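Local coordinates for cytochrome c, 1 heme-binding site (Geobacter sulfurreducens, PDB 4RLR), which carries one covalently bound heme with histidine and methionine axial ligands, is essential for accepting electrons from an electrode and probably works in electron transfer, at residues G64-R69 / K103-V108; A23-E28 / K42-R47. One frame throughout, in Å; residues are numbered along the deposited sequence.

Interaction 1 of 2, residues G64-R69 / K103-V108; sequences GALMRR and KAWVGV. With HEM (protoporphyrin IX containing Fe), chain B.
Leu66 and Met67 of helix 65-70 meet Trp105 and Val106 near the end of helix 92-106, a helix-helix contact in the hydrophobic core of this monoheme c-type cytochrome. Everything that passes between the two segments is apolar. With chi1 at 180°, Leu66 extends away from its own amide nitrogen, and its two methyl groups serve different neighbours. CD2 comes to the edge of the Trp105 indole, in the ring plane, 3.8 Å from CZ3, the two side chains crossing at about a right angle. CD1 turns to the heme and rests 3.8 Å from the methyl carbon CMB, placing this leucine between the porphyrin and the indole. The Met67 chain, bent at chi2 and chi3, lays its thioether against one branch of Val106, with CE 3.8 Å and SD 3.9 Å from CG1.

The indole of Trp105 is fixed from outside the two segments as well: its NE1 is hydrogen-bonded to Thr128 O, and residues of helices 5-16 and 51-55 pack on it.

On its heme side, helix 65-70 makes polar contacts through Arg69. This residue lays one face of its guanidinium over the propionate carbon CAA of the heme, while the other propionate lies at its edge with CGD in plane. NH1 also makes a weak bond to O2D of that carboxylate, but two N-H groups converge on its other oxygen, which is likely to steady its charge: the heme O1D lies 3.0 Å from Arg69 NH1 and 3.1 Å from Arg69 NH2.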
loop_
_atom_site.group_PDB
_atom_site.type_symbol
_atom_site.label_atom_id
_atom_site.label_comp_id
_atom_site.label_asym_id
_atom_site.label_seq_id
_atom_site.Cartn_x
_atom_site.Cartn_y
_atom_site.Cartn_z
ATOM N N GLY A 64 -4.038 4.870 6.521
ATOM C CA GLY A 64 -4.444 5.365 5.221
ATOM C C GLY A 64 -3.404 5.477 4.102
ATOM O O GLY A 64 -3.776 5.797 2.971
ATOM N N ALA A 65 -2.121 5.222 4.364
ATOM C CA ALA A 65 -1.094 5.490 3.337
ATOM C C ALA A 65 -1.241 4.643 2.068
ATOM O O ALA A 65 -1.111 5.153 0.948
ATOM C CB ALA A 65 0.326 5.333 3.915
ATOM N N LEU A 66 -1.514 3.353 2.237
ATOM C CA LEU A 66 -1.670 2.477 1.089
ATOM C C LEU A 66 -2.871 2.916 0.273
ATOM O O LEU A 66 -2.849 2.878 -0.974
ATOM C CB LEU A 66 -1.860 1.045 1.565
ATOM C CG LEU A 66 -2.043 -0.022 0.506
ATOM C CD1 LEU A 66 -0.804 -0.111 -0.347
ATOM C CD2 LEU A 66 -2.347 -1.341 1.167
ATOM N N MET A 67 -3.922 3.332 0.982
ATOM C CA MET A 67 -5.139 3.818 0.332
ATOM C C MET A 67 -4.862 5.124 -0.423
ATOM O O MET A 67 -5.232 5.255 -1.600
ATOM C CB MET A 67 -6.295 3.947 1.337
ATOM C CG MET A 67 -6.717 2.617 1.991
ATOM S SD MET A 67 -5.550 2.041 3.297
ATOM C CE MET A 67 -6.554 2.188 4.778
ATOM N N ARG A 68 -4.157 6.057 0.212
ATOM C CA ARG A 68 -3.773 7.307 -0.443
ATOM C C ARG A 68 -2.890 7.093 -1.683
ATOM O O ARG A 68 -3.079 7.755 -2.699
ATOM C CB ARG A 68 -3.055 8.233 0.521
ATOM C CG ARG A 68 -3.954 8.790 1.639
ATOM C CD ARG A 68 -3.283 9.947 2.305
ATOM N NE ARG A 68 -2.183 9.515 3.147
ATOM C CZ ARG A 68 -2.329 8.923 4.327
ATOM N NH1 ARG A 68 -3.551 8.678 4.811
ATOM N NH2 ARG A 68 -1.255 8.568 5.020
ATOM N N ARG A 69 -1.919 6.189 -1.602
ATOM C CA ARG A 69 -0.938 6.105 -2.663
ATOM C C ARG A 69 -1.498 5.308 -3.836
ATOM O O ARG A 69 -1.141 5.582 -4.995
ATOM C CB ARG A 69 0.375 5.520 -2.170
ATOM C CG ARG A 69 1.107 6.351 -1.101
ATOM C CD ARG A 69 1.054 7.864 -1.358
ATOM N NE ARG A 69 1.927 8.614 -0.448
ATOM C CZ ARG A 69 3.246 8.711 -0.582
ATOM N NH1 ARG A 69 3.882 8.091 -1.579
ATOM N NH2 ARG A 69 3.952 9.411 0.290
ATOM N N LYS A 103 -8.806 -2.803 -2.809
ATOM C CA LYS A 103 -9.933 -2.228 -2.037
ATOM C C LYS A 103 -10.710 -3.325 -1.292
ATOM O O LYS A 103 -11.188 -3.134 -0.159
ATOM C CB LYS A 103 -10.873 -1.419 -2.925
ATOM C CG LYS A 103 -10.220 -0.221 -3.631
ATOM C CD LYS A 103 -11.241 0.831 -4.022
ATOM C CE LYS A 103 -10.593 2.140 -4.469
ATOM N NZ LYS A 103 -11.594 3.057 -5.090
ATOM N N ALA A 104 -10.829 -4.485 -1.924
ATOM C CA ALA A 104 -11.490 -5.625 -1.284
ATOM C C ALA A 104 -10.689 -6.117 -0.102
ATOM O O ALA A 104 -11.238 -6.505 0.923
ATOM C CB ALA A 104 -11.675 -6.743 -2.265
ATOM N N TRP A 105 -9.377 -6.113 -0.237
ATOM C CA TRP A 105 -8.538 -6.627 0.824
ATOM C C TRP A 105 -8.575 -5.682 2.020
ATOM O O TRP A 105 -8.688 -6.100 3.167
ATOM C CB TRP A 105 -7.105 -6.779 0.315
ATOM C CG TRP A 105 -6.150 -7.227 1.376
ATOM C CD1 TRP A 105 -6.223 -8.369 2.102
ATOM C CD2 TRP A 105 -4.981 -6.537 1.825
ATOM N NE1 TRP A 105 -5.174 -8.433 2.994
ATOM C CE2 TRP A 105 -4.388 -7.325 2.834
ATOM C CE3 TRP A 105 -4.367 -5.332 1.467
ATOM C CZ2 TRP A 105 -3.216 -6.949 3.489
ATOM C CZ3 TRP A 105 -3.200 -4.964 2.115
ATOM C CH2 TRP A 105 -2.641 -5.767 3.113
ATOM N N VAL A 106 -8.493 -4.399 1.745
ATOM C CA VAL A 106 -8.350 -3.428 2.807
ATOM C C VAL A 106 -9.635 -3.334 3.621
ATOM O O VAL A 106 -9.578 -3.148 4.827
ATOM C CB VAL A 106 -7.942 -2.063 2.262
ATOM C CG1 VAL A 106 -8.035 -0.993 3.342
ATOM C CG2 VAL A 106 -6.488 -2.132 1.707
ATOM N N GLY A 107 -10.777 -3.507 2.956
ATOM C CA GLY A 107 -12.077 -3.431 3.610
ATOM C C GLY A 107 -12.760 -2.132 3.232
ATOM O O GLY A 107 -13.517 -2.083 2.261
ATOM N N VAL A 108 -12.481 -1.074 3.986
ATOM C CA VAL A 108 -12.938 0.262 3.644
ATOM C C VAL A 108 -11.750 1.093 3.110
ATOM O O VAL A 108 -10.713 1.135 3.747
ATOM C CB VAL A 108 -13.610 0.951 4.872
ATOM C CG1 VAL A 108 -13.957 2.396 4.586
ATOM C CG2 VAL A 108 -14.890 0.208 5.275
HETATM C CHA HEM B . 6.348 5.005 -1.346
HETATM C CHB HEM B . 3.103 1.498 -2.067
HETATM C CHC HEM B . 5.431 0.472 -6.160
HETATM C CHD HEM B . 8.973 3.527 -5.153
HETATM C C1A HEM B . 5.232 4.198 -1.255
HETATM C C2A HEM B . 4.204 4.356 -0.264
HETATM C C3A HEM B . 3.301 3.392 -0.452
HETATM C C4A HEM B . 3.731 2.598 -1.571
HETATM C CMA HEM B . 2.033 3.125 0.369
HETATM C CAA HEM B . 4.196 5.466 0.799
HETATM C CBA HEM B . 4.895 5.078 2.101
HETATM C CGA HEM B . 4.659 6.209 3.090
HETATM O O1A HEM B . 3.586 6.292 3.722
HETATM O O2A HEM B . 5.556 7.049 3.238
HETATM C C1B HEM B . 3.472 0.907 -3.250
HETATM C C2B HEM B . 2.742 -0.134 -3.897
HETATM C C3B HEM B . 3.371 -0.421 -5.036
HETATM C C4B HEM B . 4.516 0.451 -5.130
HETATM C CMB HEM B . 1.497 -0.747 -3.260
HETATM C CAB HEM B . 2.983 -1.444 -6.107
HETATM C CBB HEM B . 1.697 -1.424 -6.539
HETATM C C1C HEM B . 6.598 1.178 -6.209
HETATM C C2C HEM B . 7.567 1.052 -7.270
HETATM C C3C HEM B . 8.580 1.889 -6.992
HETATM C C4C HEM B . 8.225 2.583 -5.771
HETATM C CMC HEM B . 7.425 0.046 -8.436
HETATM C CAC HEM B . 9.879 2.192 -7.794
HETATM C CBC HEM B . 9.893 2.162 -9.145
HETATM C C1D HEM B . 8.607 4.173 -4.007
HETATM C C2D HEM B . 9.446 5.134 -3.345
HETATM C C3D HEM B . 8.634 5.602 -2.144
HETATM C C4D HEM B . 7.387 4.872 -2.222
HETATM C CMD HEM B . 10.872 5.553 -3.781
HETATM C CAD HEM B . 9.046 6.627 -1.082
HETATM C CBD HEM B . 8.934 8.044 -1.631
HETATM C CGD HEM B . 7.469 8.377 -1.751
HETATM O O1D HEM B . 6.738 8.486 -0.739
HETATM O O2D HEM B . 7.020 8.533 -2.895
HETATM N NA HEM B . 4.907 3.133 -2.061
HETATM N NB HEM B . 4.538 1.259 -4.032
HETATM N NC HEM B . 7.020 2.147 -5.322
HETATM N ND HEM B . 7.405 4.041 -3.329
HETATM FE FE HEM B . 5.936 2.557 -3.683
#

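Interaction 2 of 2, residues A23-E28 / K42-R47; sequences ADAAPE and KGQGMR. With HEM (protoporphyrin IX containing Fe), chain B.
The loop that follows the heme-attachment helix 18-21 is joined to the loop after helix 36-40 by a single beta bridge, Ala26 with Met46. Ala26 supplies both of its polar backbone atoms: Ala26 N donates to Gly45 O at 3.0 Å and 168°, and Ala26 O accepts from Arg47 N at 2.7 Å. Met46 CA adds a CH...O contact to the same carbonyl, while Ala25 CB packs 3.4 Å from Gly45 O.

Gln44 lies along the Asp24-Ala25 peptide, its CG 3.3 Å from Asp24 O. A bend at chi2 (-70°) carries the amide past Asp24 CB. A water accepts from Asp24 N, though its very short approach to Gln44 OE1 is doubtful as a bond. At the other end of the amide, NE2 is hydrogen-bonded to Gly19 O, next to the heme-binding Cys20. A leucine in place of Gln44 would probably leave Gly19 O without its NE2 donor and loosen the hold of this loop on the heme-attachment helix.

Arg47 passes Pro27 O with its CB and CD. A second water, in the plane of the guanidinium at its edge, connects Arg47 NH1 (2.9 Å) to Pro27 O (2.7 Å), and NE forms a salt bridge with Asp49.

Met46 takes chi1 67°, with CG between the backbone N and carbonyl carbon, and the bent chain brings SD to 3.8 Å from the heme propionate carbon CBA. Met46 O is hydrogen-bonded to ND1 of His21, the axial ligand, a second-shell bond to the proximal histidine characteristic of c-type heme sites.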
loop_
_atom_site.group_PDB
_atom_site.type_symbol
_atom_site.label_atom_id
_atom_site.label_comp_id
_atom_site.label_asym_id
_atom_site.label_seq_id
_atom_site.Cartn_x
_atom_site.Cartn_y
_atom_site.Cartn_z
ATOM N N ALA A 23 13.764 -6.575 -0.775
ATOM C CA ALA A 23 15.055 -6.848 -0.132
ATOM C C ALA A 23 16.055 -5.699 -0.218
ATOM O O ALA A 23 16.963 -5.620 0.611
ATOM C CB ALA A 23 15.681 -8.086 -0.723
ATOM N N ASP A 24 15.898 -4.827 -1.214
ATOM C CA ASP A 24 16.825 -3.720 -1.403
ATOM C C ASP A 24 16.335 -2.396 -0.846
ATOM O O ASP A 24 17.009 -1.362 -1.012
ATOM C CB ASP A 24 17.152 -3.551 -2.876
ATOM C CG ASP A 24 17.955 -4.718 -3.412
ATOM O OD1 ASP A 24 18.917 -5.142 -2.736
ATOM O OD2 ASP A 24 17.592 -5.237 -4.481
ATOM N N ALA A 25 15.153 -2.429 -0.232
ATOM C CA ALA A 25 14.516 -1.239 0.320
ATOM C C ALA A 25 14.869 -1.109 1.797
ATOM O O ALA A 25 15.370 -2.072 2.404
ATOM C CB ALA A 25 13.014 -1.329 0.160
ATOM N N ALA A 26 14.578 0.062 2.365
ATOM C CA ALA A 26 14.852 0.333 3.772
ATOM C C ALA A 26 14.056 -0.673 4.610
ATOM O O ALA A 26 12.934 -1.006 4.253
ATOM C CB ALA A 26 14.490 1.767 4.110
ATOM N N PRO A 27 14.655 -1.196 5.691
ATOM C CA PRO A 27 14.018 -2.287 6.427
ATOM C C PRO A 27 12.690 -1.889 7.085
ATOM O O PRO A 27 11.868 -2.755 7.342
ATOM C CB PRO A 27 15.025 -2.622 7.530
ATOM C CG PRO A 27 16.262 -1.872 7.205
ATOM C CD PRO A 27 15.946 -0.794 6.271
ATOM N N GLU A 28 12.506 -0.600 7.350
ATOM C CA GLU A 28 11.323 -0.111 8.034
ATOM C C GLU A 28 11.131 1.335 7.602
ATOM O O GLU A 28 12.076 1.957 7.146
ATOM C CB GLU A 28 11.528 -0.151 9.559
ATOM C CG GLU A 28 11.728 -1.527 10.198
ATOM C CD GLU A 28 10.525 -2.485 10.093
ATOM O OE1 GLU A 28 9.371 -2.037 9.863
ATOM O OE2 GLU A 28 10.751 -3.715 10.246
ATOM N N LYS A 42 18.940 4.648 -5.114
ATOM C CA LYS A 42 18.797 3.346 -5.761
ATOM C C LYS A 42 17.356 3.140 -6.238
ATOM O O LYS A 42 16.941 2.038 -6.596
ATOM C CB LYS A 42 19.217 2.244 -4.781
ATOM N N GLY A 43 16.583 4.214 -6.243
ATOM C CA GLY A 43 15.188 4.133 -6.611
ATOM C C GLY A 43 14.339 3.351 -5.624
ATOM O O GLY A 43 13.173 3.072 -5.946
ATOM N N GLN A 44 14.881 3.061 -4.431
ATOM C CA GLN A 44 14.200 2.260 -3.417
ATOM C C GLN A 44 13.422 3.049 -2.359
ATOM O O GLN A 44 13.848 4.112 -1.936
ATOM C CB GLN A 44 15.212 1.411 -2.676
ATOM C CG GLN A 44 15.946 0.430 -3.561
ATOM C CD GLN A 44 15.042 -0.673 -4.035
ATOM O OE1 GLN A 44 14.277 -1.235 -3.254
ATOM N NE2 GLN A 44 15.119 -0.987 -5.319
ATOM N N GLY A 45 12.288 2.487 -1.930
ATOM C CA GLY A 45 11.524 3.010 -0.836
ATOM C C GLY A 45 11.786 2.237 0.435
ATOM O O GLY A 45 12.953 2.037 0.829
ATOM N N MET A 46 10.708 1.818 1.088
ATOM C CA MET A 46 10.791 1.028 2.316
ATOM C C MET A 46 10.073 -0.323 2.161
ATOM O O MET A 46 9.172 -0.483 1.316
ATOM C CB MET A 46 10.227 1.792 3.511
ATOM C CG MET A 46 8.724 2.059 3.489
ATOM S SD MET A 46 8.112 3.109 2.183
ATOM C CE MET A 46 8.898 4.687 2.523
ATOM N N ARG A 47 10.531 -1.288 2.957
ATOM C CA ARG A 47 10.065 -2.671 2.905
ATOM C C ARG A 47 8.572 -2.802 3.103
ATOM O O ARG A 47 8.030 -2.304 4.077
ATOM C CB ARG A 47 10.783 -3.506 3.987
ATOM C CG ARG A 47 10.412 -4.970 3.969
ATOM C CD ARG A 47 11.282 -5.769 4.939
ATOM N NE ARG A 47 11.130 -7.179 4.650
ATOM C CZ ARG A 47 11.542 -8.178 5.422
ATOM N NH1 ARG A 47 12.131 -7.935 6.595
ATOM N NH2 ARG A 47 11.358 -9.421 5.005
HETATM C CHA HEM B . 6.348 5.005 -1.346
HETATM C CHB HEM B . 3.103 1.498 -2.067
HETATM C CHC HEM B . 5.431 0.472 -6.160
HETATM C CHD HEM B . 8.973 3.527 -5.153
HETATM C C1A HEM B . 5.232 4.198 -1.255
HETATM C C2A HEM B . 4.204 4.356 -0.264
HETATM C C3A HEM B . 3.301 3.392 -0.452
HETATM C C4A HEM B . 3.731 2.598 -1.571
HETATM C CMA HEM B . 2.033 3.125 0.369
HETATM C CAA HEM B . 4.196 5.466 0.799
HETATM C CBA HEM B . 4.895 5.078 2.101
HETATM C CGA HEM B . 4.659 6.209 3.090
HETATM O O1A HEM B . 3.586 6.292 3.722
HETATM O O2A HEM B . 5.556 7.049 3.238
HETATM C C1B HEM B . 3.472 0.907 -3.250
HETATM C C2B HEM B . 2.742 -0.134 -3.897
HETATM C C3B HEM B . 3.371 -0.421 -5.036
HETATM C C4B HEM B . 4.516 0.451 -5.130
HETATM C CMB HEM B . 1.497 -0.747 -3.260
HETATM C CAB HEM B . 2.983 -1.444 -6.107
HETATM C CBB HEM B . 1.697 -1.424 -6.539
HETATM C C1C HEM B . 6.598 1.178 -6.209
HETATM C C2C HEM B . 7.567 1.052 -7.270
HETATM C C3C HEM B . 8.580 1.889 -6.992
HETATM C C4C HEM B . 8.225 2.583 -5.771
HETATM C CMC HEM B . 7.425 0.046 -8.436
HETATM C CAC HEM B . 9.879 2.192 -7.794
HETATM C CBC HEM B . 9.893 2.162 -9.145
HETATM C C1D HEM B . 8.607 4.173 -4.007
HETATM C C2D HEM B . 9.446 5.134 -3.345
HETATM C C3D HEM B . 8.634 5.602 -2.144
HETATM C C4D HEM B . 7.387 4.872 -2.222
HETATM C CMD HEM B . 10.872 5.553 -3.781
HETATM C CAD HEM B . 9.046 6.627 -1.082
HETATM C CBD HEM B . 8.934 8.044 -1.631
HETATM C CGD HEM B . 7.469 8.377 -1.751
HETATM O O1D HEM B . 6.738 8.486 -0.739
HETATM O O2D HEM B . 7.020 8.533 -2.895
HETATM N NA HEM B . 4.907 3.133 -2.061
HETATM N NB HEM B . 4.538 1.259 -4.032
HETATM N NC HEM B . 7.020 2.147 -5.322
HETATM N ND HEM B . 7.405 4.041 -3.329
HETATM FE FE HEM B . 5.936 2.557 -3.683
HETATM O O HOH W 1 13.635 -3.619 -2.907
HETATM O O HOH W 2 12.708 -5.313 7.739
#

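Interactions 1 and 2 both touch the heme, but their centres lie 21 Å apart and their nearest atoms about 7 Å apart. The helical contact 64-69/103-108 is the deeper one, its centre about 7 Å from that of the chain, against about 14 Å for the centre of 23-28/42-47, which is partly buried and built from loops. Chemistry follows place: hydrocarbon and thioether packing in the first, backbone hydrogen bonds and bridging water in the second. No element is shared. Interaction 1 ties helix 65-70 to helix 92-106 and binds one heme propionate through Arg69; interaction 2 joins the loops flanking helices 29-34 and 36-40 beside the covalent attachment and histidine ligand.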